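Local atomic coordinates of protein argonaute (Methanocaldococcus jannaschii, PDB entry 5G5S), a protein that uses short single-stranded DNA guides to bind and cut complementary DNA strands, and may serve in defence against invading genetic elements. Residues N13-K18 with K606-D611; Y142-H147 with Y151-N156; I343-D348 with T393-F398; E351-K356 with L486-F491. One frame throughout, in Å; residues are numbered along the deposited sequence.

Interaction 1: N13-K18 with K606-D611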
loop_
_atom_site.group_PDB
_atom_site.type_symbol
_atom_site.label_atom_id
_atom_site.label_comp_id
_atom_site.label_asym_id
_atom_site.label_seq_id
_atom_site.Cartn_x
_atom_site.Cartn_y
_atom_site.Cartn_z
ATOM N N ASN A 13 5.244 -18.846 10.364
ATOM C CA ASN A 13 6.637 -18.628 10.767
ATOM C C ASN A 13 6.814 -18.184 12.253
ATOM O O ASN A 13 7.590 -17.265 12.547
ATOM C CB ASN A 13 7.317 -17.641 9.788
ATOM C CG ASN A 13 6.751 -16.232 9.797
ATOM O OD1 ASN A 13 5.584 -15.989 10.109
ATOM N ND2 ASN A 13 7.590 -15.271 9.501
ATOM N N ALA A 14 6.109 -18.856 13.177
ATOM C CA ALA A 14 6.194 -18.599 14.623
ATOM C C ALA A 14 6.811 -19.827 15.288
ATOM O O ALA A 14 6.323 -20.943 15.082
ATOM C CB ALA A 14 4.810 -18.326 15.201
ATOM N N TYR A 15 7.912 -19.635 16.029
ATOM C CA TYR A 15 8.618 -20.741 16.691
ATOM C C TYR A 15 8.709 -20.460 18.182
ATOM O O TYR A 15 9.111 -19.357 18.576
ATOM C CB TYR A 15 10.021 -20.954 16.083
ATOM C CG TYR A 15 10.005 -21.119 14.580
ATOM C CD1 TYR A 15 9.930 -20.012 13.735
ATOM C CD2 TYR A 15 10.028 -22.384 13.998
ATOM C CE1 TYR A 15 9.851 -20.161 12.352
ATOM C CE2 TYR A 15 9.969 -22.543 12.614
ATOM C CZ TYR A 15 9.865 -21.428 11.797
ATOM O OH TYR A 15 9.775 -21.580 10.443
ATOM N N LYS A 16 8.328 -21.458 19.008
ATOM C CA LYS A 16 8.307 -21.360 20.461
ATOM C C LYS A 16 9.672 -21.082 21.054
ATOM O O LYS A 16 10.607 -21.854 20.831
ATOM C CB LYS A 16 7.667 -22.609 21.110
ATOM N N ILE A 17 9.784 -19.964 21.800
ATOM C CA ILE A 17 11.010 -19.567 22.500
ATOM C C ILE A 17 11.162 -20.501 23.705
ATOM O O ILE A 17 10.207 -20.699 24.458
ATOM C CB ILE A 17 10.989 -18.066 22.928
ATOM C CG1 ILE A 17 10.833 -17.120 21.703
ATOM C CG2 ILE A 17 12.237 -17.691 23.762
ATOM C CD1 ILE A 17 10.165 -15.800 22.035
ATOM N N LYS A 18 12.363 -21.071 23.867
ATOM C CA LYS A 18 12.717 -21.983 24.956
ATOM C C LYS A 18 12.740 -21.240 26.275
ATOM O O LYS A 18 13.100 -20.058 26.319
ATOM C CB LYS A 18 14.055 -22.683 24.678
ATOM C CG LYS A 18 13.973 -23.626 23.489
ATOM C CD LYS A 18 15.316 -24.196 23.103
ATOM C CE LYS A 18 15.175 -25.196 21.981
ATOM N NZ LYS A 18 16.494 -25.703 21.543
ATOM N N LYS A 606 4.265 -14.990 7.891
ATOM C CA LYS A 606 4.277 -15.827 6.695
ATOM C C LYS A 606 3.442 -17.047 6.980
ATOM O O LYS A 606 3.608 -17.662 8.032
ATOM C CB LYS A 606 5.709 -16.291 6.315
ATOM C CG LYS A 606 6.646 -15.224 5.773
ATOM C CD LYS A 606 6.177 -14.605 4.445
ATOM C CE LYS A 606 6.834 -13.267 4.162
ATOM N NZ LYS A 606 6.532 -12.231 5.196
ATOM N N VAL A 607 2.559 -17.412 6.041
ATOM C CA VAL A 607 1.725 -18.617 6.129
ATOM C C VAL A 607 2.287 -19.599 5.106
ATOM O O VAL A 607 2.358 -19.284 3.916
ATOM C CB VAL A 607 0.206 -18.356 5.932
ATOM C CG1 VAL A 607 -0.611 -19.569 6.374
ATOM C CG2 VAL A 607 -0.245 -17.111 6.690
ATOM N N PHE A 608 2.740 -20.772 5.578
ATOM C CA PHE A 608 3.358 -21.776 4.722
ATOM C C PHE A 608 2.297 -22.568 3.932
ATOM O O PHE A 608 2.092 -23.759 4.178
ATOM C CB PHE A 608 4.317 -22.679 5.534
ATOM C CG PHE A 608 5.362 -22.005 6.412
ATOM C CD1 PHE A 608 5.734 -20.675 6.196
ATOM C CD2 PHE A 608 6.012 -22.716 7.416
ATOM C CE1 PHE A 608 6.689 -20.057 7.009
ATOM C CE2 PHE A 608 6.993 -22.108 8.204
ATOM C CZ PHE A 608 7.327 -20.786 7.995
ATOM N N THR A 609 1.598 -21.868 3.003
ATOM C CA THR A 609 0.544 -22.421 2.144
ATOM C C THR A 609 0.312 -21.639 0.845
ATOM O O THR A 609 0.569 -20.435 0.777
ATOM C CB THR A 609 -0.787 -22.588 2.917
ATOM O OG1 THR A 609 -1.655 -23.390 2.116
ATOM C CG2 THR A 609 -1.481 -21.240 3.241
ATOM N N SER A 610 -0.271 -22.312 -0.145
ATOM C CA SER A 610 -0.646 -21.703 -1.419
ATOM C C SER A 610 -2.152 -21.411 -1.426
ATOM O O SER A 610 -2.666 -20.817 -2.377
ATOM C CB SER A 610 -0.250 -22.601 -2.587
ATOM O OG SER A 610 1.160 -22.728 -2.639
ATOM N N ASP A 611 -2.849 -21.811 -0.349
ATOM C CA ASP A 611 -4.279 -21.564 -0.162
ATOM C C ASP A 611 -4.524 -20.072 0.172
ATOM O O ASP A 611 -3.617 -19.369 0.624
ATOM C CB ASP A 611 -4.861 -22.507 0.914
ATOM C CG ASP A 611 -6.384 -22.552 1.010
ATOM O OD1 ASP A 611 -7.062 -22.153 0.025
ATOM O OD2 ASP A 611 -6.898 -22.978 2.071
#
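Asn13 meets Lys606 through a pair of hydrogen bonds. The backbone N of Asn13 gives its hydrogen to Lys606 O at 3.1 Å, and Lys606 N returns one to Asn13 OD1 at 2.8 Å. The second bond is bent, 139° at the hydrogen, and its donor stands above the carbonyl plane of the side-chain amide. With chi1 at 65°, Asn13 CG sits between its own N and carbonyl carbon, which brings the amide against Lys606 CB, 3.6 Å from CG. The Phe608 ring approaches Asn13 obliquely, with CZ 3.6 Å from Asn13 CB, while the hydroxyl of Tyr15 reaches the ring edge, with OH 3.6 Å from the same CZ. That hydroxyl is hydrogen-bonded to Asn288 of helix 280-293, which also packs on Phe608. Asn13 ND2 bonds to the carbonyl oxygens of Leu155 and Lys604, so the amide is gripped at both ends and its rotation is fixed. An inverse gamma turn centred on Phe608 bends the loop of the PIWI family region here. One buried side-chain amide thus satisfies backbone groups of strand 150-163 and of this loop, linking both to an N-terminal segment that ends 588 residues before Lys606.

Interaction 2: Y142-H147 with Y151-N156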
loop_
_atom_site.group_PDB
_atom_site.type_symbol
_atom_site.label_atom_id
_atom_site.label_comp_id
_atom_site.label_asym_id
_atom_site.label_seq_id
_atom_site.Cartn_x
_atom_site.Cartn_y
_atom_site.Cartn_z
ATOM N N TYR A 142 12.818 -10.139 12.988
ATOM C CA TYR A 142 12.202 -10.883 14.069
ATOM C C TYR A 142 11.337 -10.024 14.977
ATOM O O TYR A 142 11.553 -8.819 15.116
ATOM C CB TYR A 142 13.266 -11.668 14.864
ATOM C CG TYR A 142 14.154 -10.769 15.694
ATOM C CD1 TYR A 142 15.175 -10.025 15.104
ATOM C CD2 TYR A 142 13.953 -10.629 17.063
ATOM C CE1 TYR A 142 15.930 -9.121 15.845
ATOM C CE2 TYR A 142 14.709 -9.738 17.818
ATOM C CZ TYR A 142 15.711 -9.000 17.208
ATOM O OH TYR A 142 16.483 -8.152 17.961
ATOM N N GLU A 143 10.367 -10.679 15.611
ATOM C CA GLU A 143 9.417 -10.116 16.559
ATOM C C GLU A 143 8.991 -11.232 17.493
ATOM O O GLU A 143 9.102 -12.405 17.131
ATOM C CB GLU A 143 8.179 -9.660 15.779
ATOM C CG GLU A 143 7.524 -8.399 16.302
ATOM C CD GLU A 143 6.413 -7.913 15.391
ATOM O OE1 GLU A 143 5.516 -8.725 15.064
ATOM O OE2 GLU A 143 6.455 -6.731 14.978
ATOM N N VAL A 144 8.507 -10.889 18.692
ATOM C CA VAL A 144 7.974 -11.894 19.610
ATOM C C VAL A 144 6.483 -11.691 19.843
ATOM O O VAL A 144 6.009 -10.556 19.877
ATOM C CB VAL A 144 8.830 -12.365 20.833
ATOM C CG1 VAL A 144 10.173 -11.668 20.906
ATOM C CG2 VAL A 144 8.083 -12.297 22.162
ATOM N N LYS A 145 5.737 -12.798 19.895
ATOM C CA LYS A 145 4.287 -12.792 20.057
ATOM C C LYS A 145 3.857 -13.706 21.159
ATOM O O LYS A 145 4.356 -14.829 21.258
ATOM C CB LYS A 145 3.570 -13.141 18.735
ATOM C CG LYS A 145 3.591 -12.023 17.664
ATOM C CD LYS A 145 2.871 -10.711 18.055
ATOM C CE LYS A 145 1.415 -10.893 18.414
ATOM N NZ LYS A 145 0.854 -9.675 19.053
ATOM N N LYS A 146 2.947 -13.223 22.019
ATOM C CA LYS A 146 2.394 -14.039 23.078
ATOM C C LYS A 146 1.086 -14.599 22.554
ATOM O O LYS A 146 0.212 -13.841 22.135
ATOM C CB LYS A 146 2.204 -13.277 24.399
ATOM C CG LYS A 146 2.078 -14.259 25.569
ATOM C CD LYS A 146 1.729 -13.603 26.898
ATOM C CE LYS A 146 1.626 -14.660 27.965
ATOM N NZ LYS A 146 1.018 -14.147 29.214
ATOM N N HIS A 147 1.032 -15.915 22.430
ATOM C CA HIS A 147 -0.162 -16.625 22.005
ATOM C C HIS A 147 -0.397 -17.591 23.150
ATOM O O HIS A 147 0.526 -18.310 23.544
ATOM C CB HIS A 147 0.056 -17.360 20.691
ATOM C CG HIS A 147 -1.198 -17.929 20.111
ATOM N ND1 HIS A 147 -2.229 -17.139 19.657
ATOM C CD2 HIS A 147 -1.588 -19.208 19.913
ATOM C CE1 HIS A 147 -3.203 -17.906 19.206
ATOM N NE2 HIS A 147 -2.838 -19.166 19.349
ATOM N N TYR A 151 5.345 -17.702 24.350
ATOM C CA TYR A 151 6.023 -16.706 23.524
ATOM C C TYR A 151 6.624 -17.369 22.311
ATOM O O TYR A 151 7.300 -18.396 22.424
ATOM C CB TYR A 151 7.081 -15.930 24.326
ATOM C CG TYR A 151 6.470 -15.160 25.473
ATOM C CD1 TYR A 151 5.977 -13.872 25.288
ATOM C CD2 TYR A 151 6.313 -15.748 26.727
ATOM C CE1 TYR A 151 5.379 -13.171 26.331
ATOM C CE2 TYR A 151 5.707 -15.060 27.775
ATOM C CZ TYR A 151 5.239 -13.772 27.572
ATOM O OH TYR A 151 4.631 -13.092 28.589
ATOM N N TYR A 152 6.340 -16.789 21.147
ATOM C CA TYR A 152 6.784 -17.268 19.846
ATOM C C TYR A 152 7.622 -16.236 19.195
ATOM O O TYR A 152 7.305 -15.057 19.273
ATOM C CB TYR A 152 5.564 -17.575 18.942
ATOM C CG TYR A 152 4.722 -18.723 19.461
ATOM C CD1 TYR A 152 3.748 -18.517 20.440
ATOM C CD2 TYR A 152 4.920 -20.022 19.001
ATOM C CE1 TYR A 152 2.984 -19.572 20.933
ATOM C CE2 TYR A 152 4.190 -21.092 19.517
ATOM C CZ TYR A 152 3.219 -20.862 20.477
ATOM O OH TYR A 152 2.485 -21.920 20.962
ATOM N N LEU A 153 8.686 -16.658 18.528
ATOM C CA LEU A 153 9.480 -15.728 17.746
ATOM C C LEU A 153 8.976 -15.809 16.316
ATOM O O LEU A 153 8.868 -16.907 15.766
ATOM C CB LEU A 153 10.999 -15.994 17.812
ATOM C CG LEU A 153 11.872 -14.845 17.234
ATOM C CD1 LEU A 153 12.132 -13.750 18.270
ATOM C CD2 LEU A 153 13.182 -15.365 16.682
ATOM N N ILE A 154 8.611 -14.654 15.740
ATOM C CA ILE A 154 8.192 -14.544 14.341
ATOM C C ILE A 154 9.508 -14.349 13.599
ATOM O O ILE A 154 10.266 -13.432 13.917
ATOM C CB ILE A 154 7.159 -13.397 14.086
ATOM C CG1 ILE A 154 5.978 -13.410 15.095
ATOM C CG2 ILE A 154 6.677 -13.357 12.633
ATOM C CD1 ILE A 154 5.231 -14.754 15.299
ATOM N N LEU A 155 9.823 -15.268 12.692
ATOM C CA LEU A 155 11.083 -15.247 11.960
ATOM C C LEU A 155 10.851 -15.097 10.452
ATOM O O LEU A 155 10.195 -15.931 9.829
ATOM C CB LEU A 155 11.892 -16.510 12.308
ATOM C CG LEU A 155 13.406 -16.481 12.115
ATOM C CD1 LEU A 155 14.061 -15.351 12.914
ATOM C CD2 LEU A 155 14.004 -17.815 12.536
ATOM N N ASN A 156 11.350 -13.993 9.889
ATOM C CA ASN A 156 11.189 -13.688 8.479
ATOM C C ASN A 156 12.533 -13.515 7.797
ATOM O O ASN A 156 13.435 -12.904 8.358
ATOM C CB ASN A 156 10.331 -12.434 8.299
ATOM C CG ASN A 156 9.601 -12.356 6.982
ATOM O OD1 ASN A 156 9.315 -13.369 6.337
ATOM N ND2 ASN A 156 9.247 -11.141 6.574
#
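With chi1 at -161° and the rest of its chain extended, Lys146 lays its methylenes across the ring of Tyr151, whose chi1 of -62° turns it toward them. Lys146 CG stands over one ring face, 3.9 Å from the centroid and displaced toward the rim, a CH-pi contact; farther out, CD passes 3.4 Å from Tyr151 OH. On the same side of the sheet, Leu153 CD1 meets the edge of the Tyr142 ring at CD2, 3.8 Å away. These residues belong to the antiparallel beta hairpin of strands 134-147 and 150-163. Glu143 with Ile154 and Lys145 with Tyr152 are hydrogen-bonded pairs here, each joined by two backbone bonds, the shortest from Ile154 N to Glu143 O at 2.7 Å. Residues of the alternating non-hydrogen-bonded pairs bring CA-H groups to the same carbonyls. On the other side of the sheet, Lys145 CG, set by chi1 of -73°, lies 3.8 Å from Ile154 CG1; bends at chi2 and chi3 then lead NZ to Gly619 O and, in a salt bridge, to Glu101. His147 CB touches Tyr152 CE1 at 3.7 Å; the His147 ring stacks on Phe618, which the Tyr152 ring meets edge-to-face. Helices 97-111 and 114-122 cover the side of Tyr142, Val144 and Leu153; the hydroxyl of Tyr142 bonds to Glu115, and the Tyr142 side chain lies about 3 Å from that of Lys109, which interacts with guide DNA.

Interaction 3: I343-D348 with T393-F398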
loop_
_atom_site.group_PDB
_atom_site.type_symbol
_atom_site.label_atom_id
_atom_site.label_comp_id
_atom_site.label_asym_id
_atom_site.label_seq_id
_atom_site.Cartn_x
_atom_site.Cartn_y
_atom_site.Cartn_z
ATOM N N ILE A 343 -26.971 -9.897 -19.928
ATOM C CA ILE A 343 -26.579 -8.478 -19.968
ATOM C C ILE A 343 -26.743 -7.868 -18.572
ATOM O O ILE A 343 -27.831 -7.934 -18.000
ATOM C CB ILE A 343 -27.356 -7.656 -21.045
ATOM C CG1 ILE A 343 -27.200 -8.272 -22.453
ATOM C CG2 ILE A 343 -26.947 -6.158 -21.021
ATOM C CD1 ILE A 343 -28.209 -7.828 -23.455
ATOM N N TYR A 344 -25.658 -7.266 -18.048
ATOM C CA TYR A 344 -25.601 -6.614 -16.741
ATOM C C TYR A 344 -25.427 -5.105 -16.881
ATOM O O TYR A 344 -24.550 -4.645 -17.626
ATOM C CB TYR A 344 -24.471 -7.204 -15.890
ATOM C CG TYR A 344 -24.611 -8.685 -15.621
ATOM C CD1 TYR A 344 -25.692 -9.185 -14.899
ATOM C CD2 TYR A 344 -23.639 -9.584 -16.045
ATOM C CE1 TYR A 344 -25.814 -10.545 -14.628
ATOM C CE2 TYR A 344 -23.743 -10.945 -15.767
ATOM C CZ TYR A 344 -24.831 -11.422 -15.056
ATOM O OH TYR A 344 -24.936 -12.763 -14.775
ATOM N N LEU A 345 -26.262 -4.338 -16.150
ATOM C CA LEU A 345 -26.262 -2.872 -16.172
ATOM C C LEU A 345 -25.780 -2.232 -14.852
ATOM O O LEU A 345 -25.917 -2.850 -13.786
ATOM C CB LEU A 345 -27.639 -2.333 -16.620
ATOM C CG LEU A 345 -28.120 -2.745 -18.036
ATOM C CD1 LEU A 345 -29.547 -2.347 -18.254
ATOM C CD2 LEU A 345 -27.247 -2.129 -19.135
ATOM N N PRO A 346 -25.164 -1.021 -14.899
ATOM C CA PRO A 346 -24.635 -0.418 -13.666
ATOM C C PRO A 346 -25.679 0.132 -12.707
ATOM O O PRO A 346 -26.755 0.540 -13.132
ATOM C CB PRO A 346 -23.733 0.697 -14.190
ATOM C CG PRO A 346 -24.354 1.105 -15.461
ATOM C CD PRO A 346 -24.870 -0.165 -16.069
ATOM N N TYR A 347 -25.341 0.150 -11.411
ATOM C CA TYR A 347 -26.181 0.685 -10.336
ATOM C C TYR A 347 -26.326 2.196 -10.431
ATOM O O TYR A 347 -27.412 2.706 -10.166
ATOM C CB TYR A 347 -25.615 0.309 -8.950
ATOM C CG TYR A 347 -26.400 -0.783 -8.266
ATOM C CD1 TYR A 347 -26.231 -2.119 -8.621
ATOM C CD2 TYR A 347 -27.334 -0.482 -7.277
ATOM C CE1 TYR A 347 -26.977 -3.128 -8.016
ATOM C CE2 TYR A 347 -28.074 -1.484 -6.651
ATOM C CZ TYR A 347 -27.893 -2.807 -7.026
ATOM O OH TYR A 347 -28.605 -3.803 -6.407
ATOM N N ASP A 348 -25.234 2.911 -10.782
ATOM C CA ASP A 348 -25.225 4.369 -10.922
ATOM C C ASP A 348 -24.089 4.856 -11.816
ATOM O O ASP A 348 -22.968 4.359 -11.727
ATOM C CB ASP A 348 -25.163 5.068 -9.540
ATOM C CG ASP A 348 -25.461 6.561 -9.565
ATOM O OD1 ASP A 348 -26.446 6.965 -10.234
ATOM O OD2 ASP A 348 -24.747 7.320 -8.869
ATOM N N THR A 393 -29.617 3.481 -22.524
ATOM C CA THR A 393 -29.242 3.249 -21.121
ATOM C C THR A 393 -28.426 4.444 -20.588
ATOM O O THR A 393 -27.970 5.274 -21.382
ATOM C CB THR A 393 -28.573 1.871 -20.895
ATOM O OG1 THR A 393 -28.714 1.517 -19.518
ATOM C CG2 THR A 393 -27.104 1.863 -21.239
ATOM N N GLU A 394 -28.228 4.504 -19.249
ATOM C CA GLU A 394 -27.471 5.553 -18.547
ATOM C C GLU A 394 -25.981 5.591 -18.924
ATOM O O GLU A 394 -25.363 6.652 -18.830
ATOM C CB GLU A 394 -27.624 5.419 -17.019
ATOM C CG GLU A 394 -28.994 5.811 -16.483
ATOM C CD GLU A 394 -29.087 6.120 -14.997
ATOM O OE1 GLU A 394 -28.230 5.640 -14.216
ATOM O OE2 GLU A 394 -30.029 6.850 -14.613
ATOM N N LEU A 395 -25.414 4.437 -19.342
ATOM C CA LEU A 395 -24.006 4.272 -19.723
ATOM C C LEU A 395 -23.556 5.221 -20.838
ATOM O O LEU A 395 -24.275 5.384 -21.829
ATOM C CB LEU A 395 -23.711 2.824 -20.148
ATOM C CG LEU A 395 -23.522 1.785 -19.055
ATOM C CD1 LEU A 395 -23.684 0.393 -19.614
ATOM C CD2 LEU A 395 -22.157 1.914 -18.382
ATOM N N PRO A 396 -22.351 5.827 -20.718
ATOM C CA PRO A 396 -21.876 6.715 -21.795
ATOM C C PRO A 396 -21.389 5.928 -23.011
ATOM O O PRO A 396 -21.067 4.745 -22.891
ATOM C CB PRO A 396 -20.724 7.480 -21.138
ATOM C CG PRO A 396 -20.204 6.549 -20.078
ATOM C CD PRO A 396 -21.370 5.727 -19.612
ATOM N N LYS A 397 -21.333 6.588 -24.175
ATOM C CA LYS A 397 -20.854 5.986 -25.415
ATOM C C LYS A 397 -19.436 6.473 -25.720
ATOM O O LYS A 397 -19.017 7.519 -25.226
ATOM C CB LYS A 397 -21.808 6.302 -26.579
ATOM N N PHE A 398 -18.692 5.700 -26.513
ATOM C CA PHE A 398 -17.339 6.057 -26.915
ATOM C C PHE A 398 -17.330 6.376 -28.422
ATOM O O PHE A 398 -17.672 5.516 -29.249
ATOM C CB PHE A 398 -16.338 4.949 -26.534
ATOM C CG PHE A 398 -16.221 4.712 -25.042
ATOM C CD1 PHE A 398 -15.349 5.465 -24.267
ATOM C CD2 PHE A 398 -16.991 3.741 -24.413
ATOM C CE1 PHE A 398 -15.254 5.255 -22.888
ATOM C CE2 PHE A 398 -16.892 3.532 -23.033
ATOM C CZ PHE A 398 -16.024 4.290 -22.282
#
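A small apolar contact without hydrogen bonds brings two loops together at the margin of the Mid domain, where the 343-348 segment leads into the domain and residues 393-396 precede strand 397-407. Pro346 and Leu395 carry it. The proline ring presents CG and CD to the branched end of the leucine: CG lies 3.7 Å from Leu395 CD2, and CD 3.8 Å from Leu395 CD1, so both methyls are engaged. Leu395 achieves this with CG opposite its carbonyl carbon (chi1 -79°), carrying the fork across to the proline. Beside it, Leu345 CD2 approaches Thr393 OG1 at 3.9 Å and Leu395 CD1, more loosely, at 4.4 Å. Strand 397-407 is an outermost strand of the four-stranded parallel sheet of the Mid domain, and helix 372-390 backs Leu395 through Tyr386 and Ala390. In the other loop, a classic beta bulge places Tyr347 and Asp348 together across from Lys489. Beyond the apolar patch, two acids come near each other, Asp348 OD1 being 4.6 Å from Glu394 OE1. Arg354 stands by both, in a salt bridge to Asp348 and a long, weak ion pair with Glu394, and probably eases their mutual repulsion.

Interaction 4: E351-K356 with L486-F491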
loop_
_atom_site.group_PDB
_atom_site.type_symbol
_atom_site.label_atom_id
_atom_site.label_comp_id
_atom_site.label_asym_id
_atom_site.label_seq_id
_atom_site.Cartn_x
_atom_site.Cartn_y
_atom_site.Cartn_z
ATOM N N GLU A 351 -23.724 12.032 -13.043
ATOM C CA GLU A 351 -24.474 13.000 -13.855
ATOM C C GLU A 351 -23.616 13.703 -14.923
ATOM O O GLU A 351 -24.126 14.024 -16.000
ATOM C CB GLU A 351 -25.177 14.027 -12.963
ATOM N N ILE A 352 -22.313 13.907 -14.628
ATOM C CA ILE A 352 -21.328 14.539 -15.510
ATOM C C ILE A 352 -21.088 13.755 -16.821
ATOM O O ILE A 352 -20.732 14.370 -17.829
ATOM C CB ILE A 352 -20.008 14.755 -14.734
ATOM N N ILE A 353 -21.264 12.408 -16.795
ATOM C CA ILE A 353 -21.078 11.503 -17.942
ATOM C C ILE A 353 -22.309 10.614 -18.284
ATOM O O ILE A 353 -22.207 9.742 -19.157
ATOM C CB ILE A 353 -19.747 10.694 -17.878
ATOM C CG1 ILE A 353 -19.622 9.849 -16.589
ATOM C CG2 ILE A 353 -18.523 11.586 -18.104
ATOM C CD1 ILE A 353 -19.410 8.393 -16.839
ATOM N N ARG A 354 -23.471 10.864 -17.627
ATOM C CA ARG A 354 -24.723 10.121 -17.832
ATOM C C ARG A 354 -25.226 10.245 -19.287
ATOM O O ARG A 354 -25.506 11.354 -19.746
ATOM C CB ARG A 354 -25.792 10.585 -16.825
ATOM C CG ARG A 354 -26.963 9.622 -16.669
ATOM C CD ARG A 354 -27.076 9.094 -15.252
ATOM N NE ARG A 354 -27.736 10.044 -14.354
ATOM C CZ ARG A 354 -27.957 9.828 -13.061
ATOM N NH1 ARG A 354 -27.569 8.691 -12.495
ATOM N NH2 ARG A 354 -28.568 10.745 -12.324
ATOM N N ASN A 355 -25.317 9.092 -19.998
ATOM C CA ASN A 355 -25.713 8.937 -21.410
ATOM C C ASN A 355 -25.158 10.004 -22.361
ATOM O O ASN A 355 -25.908 10.700 -23.046
ATOM C CB ASN A 355 -27.205 8.573 -21.626
ATOM C CG ASN A 355 -28.214 9.214 -20.693
ATOM O OD1 ASN A 355 -28.272 10.439 -20.537
ATOM N ND2 ASN A 355 -29.084 8.399 -20.106
ATOM N N LYS A 356 -23.821 10.141 -22.354
ATOM C CA LYS A 356 -23.077 11.108 -23.159
ATOM C C LYS A 356 -22.138 10.426 -24.149
ATOM O O LYS A 356 -21.612 9.354 -23.863
ATOM C CB LYS A 356 -22.292 12.076 -22.256
ATOM C CG LYS A 356 -23.177 13.118 -21.578
ATOM C CD LYS A 356 -22.380 14.104 -20.745
ATOM C CE LYS A 356 -23.268 15.033 -19.951
ATOM N NZ LYS A 356 -23.779 16.159 -20.775
ATOM N N LEU A 486 -14.055 5.940 -14.955
ATOM C CA LEU A 486 -15.130 6.886 -15.270
ATOM C C LEU A 486 -16.121 7.078 -14.107
ATOM O O LEU A 486 -17.183 7.678 -14.293
ATOM C CB LEU A 486 -15.837 6.538 -16.595
ATOM C CG LEU A 486 -15.002 6.696 -17.872
ATOM C CD1 LEU A 486 -15.594 5.889 -19.001
ATOM C CD2 LEU A 486 -14.846 8.166 -18.277
ATOM N N GLY A 487 -15.733 6.599 -12.914
ATOM C CA GLY A 487 -16.508 6.676 -11.678
ATOM C C GLY A 487 -17.859 6.002 -11.740
ATOM O O GLY A 487 -18.767 6.363 -10.992
ATOM N N ILE A 488 -18.012 5.028 -12.640
ATOM C CA ILE A 488 -19.264 4.290 -12.805
ATOM C C ILE A 488 -19.381 3.233 -11.703
ATOM O O ILE A 488 -18.502 2.388 -11.562
ATOM C CB ILE A 488 -19.434 3.728 -14.257
ATOM C CG1 ILE A 488 -19.559 4.890 -15.268
ATOM C CG2 ILE A 488 -20.647 2.784 -14.358
ATOM C CD1 ILE A 488 -19.280 4.563 -16.745
ATOM N N LYS A 489 -20.463 3.308 -10.919
ATOM C CA LYS A 489 -20.761 2.383 -9.823
ATOM C C LYS A 489 -21.455 1.189 -10.447
ATOM O O LYS A 489 -22.680 1.106 -10.430
ATOM C CB LYS A 489 -21.677 3.061 -8.775
ATOM C CG LYS A 489 -20.951 3.957 -7.804
ATOM C CD LYS A 489 -20.734 5.352 -8.331
ATOM C CE LYS A 489 -19.453 5.922 -7.786
ATOM N NZ LYS A 489 -19.211 7.258 -8.361
ATOM N N TYR A 490 -20.677 0.292 -11.054
ATOM C CA TYR A 490 -21.244 -0.860 -11.750
ATOM C C TYR A 490 -21.876 -1.905 -10.824
ATOM O O TYR A 490 -23.063 -2.219 -10.962
ATOM C CB TYR A 490 -20.237 -1.486 -12.727
ATOM C CG TYR A 490 -20.871 -1.855 -14.043
ATOM C CD1 TYR A 490 -21.755 -2.928 -14.138
ATOM C CD2 TYR A 490 -20.626 -1.108 -15.189
ATOM C CE1 TYR A 490 -22.364 -3.258 -15.347
ATOM C CE2 TYR A 490 -21.211 -1.441 -16.407
ATOM C CZ TYR A 490 -22.088 -2.512 -16.481
ATOM O OH TYR A 490 -22.688 -2.831 -17.671
ATOM N N PHE A 491 -21.098 -2.409 -9.873
ATOM C CA PHE A 491 -21.544 -3.432 -8.935
ATOM C C PHE A 491 -21.456 -2.947 -7.495
ATOM O O PHE A 491 -20.625 -2.094 -7.180
ATOM C CB PHE A 491 -20.744 -4.743 -9.135
ATOM C CG PHE A 491 -19.243 -4.593 -9.066
ATOM C CD1 PHE A 491 -18.506 -4.272 -10.200
ATOM C CD2 PHE A 491 -18.564 -4.785 -7.868
ATOM C CE1 PHE A 491 -17.118 -4.100 -10.127
ATOM C CE2 PHE A 491 -17.176 -4.627 -7.798
ATOM C CZ PHE A 491 -16.464 -4.273 -8.923
#
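Ile353 touches both Leu486 and Ile488, and it is the residue of 351-356 through which this contact is made. Its chi1 of 57° sets CG1 between the backbone N and the carbonyl carbon, and the chain then ends in a methyl, CD1, that touches both partners. CD1 lies 3.5 Å from Leu486 O and 4.0 Å from Leu486 CB, and 3.8 Å from Ile488 CD1. No hydrogen bond crosses; the join is one of buried aliphatic groups, with a methyl against a backbone carbonyl oxygen. Farther along the chain, the backbones of Asn355 and Lys356 bond to those of Glu394 and Lys397, leading the chain into strand 357-365. The opposing segment begins where helix 473-485 ends. There Gly487, at positive phi, is the C-prime residue of a Schellman motif, with Ile488 N bonded to Met483 O, and Lys489 NZ folds back onto Gly487 O at 2.8 Å. Leu358 of strand 357-365 packs on both Ile353 and Leu486, and Met483 of the helix packs on Ile488, so the contact fits between the start of that inner strand of the four-stranded Mid sheet and the end of the helix.

How the interactions relate
The four contacts form two clusters. Interactions 1 and 2, with centres about 10 Å apart, share one sheet: strand 14-16 pairs with strand 150-163, and Tyr15 O accepts from Leu153 N at 2.7 Å. A bound magnesium ion lies about 7 Å from the side chain of Tyr15 and 8 Å from that of Leu155. In interaction 2 the side chain of Glu143 is about 12 Å from that of Asp572, a probable catalytic residue. Interactions 3 and 4, about 7 Å between centres, interleave along the chain and are joined by Tyr490 OH to Tyr344 O, 2.6 Å. This pair lies in the Mid region, where the side chain of Leu486 is about 9 Å from that of Gln459, a metal-binding residue.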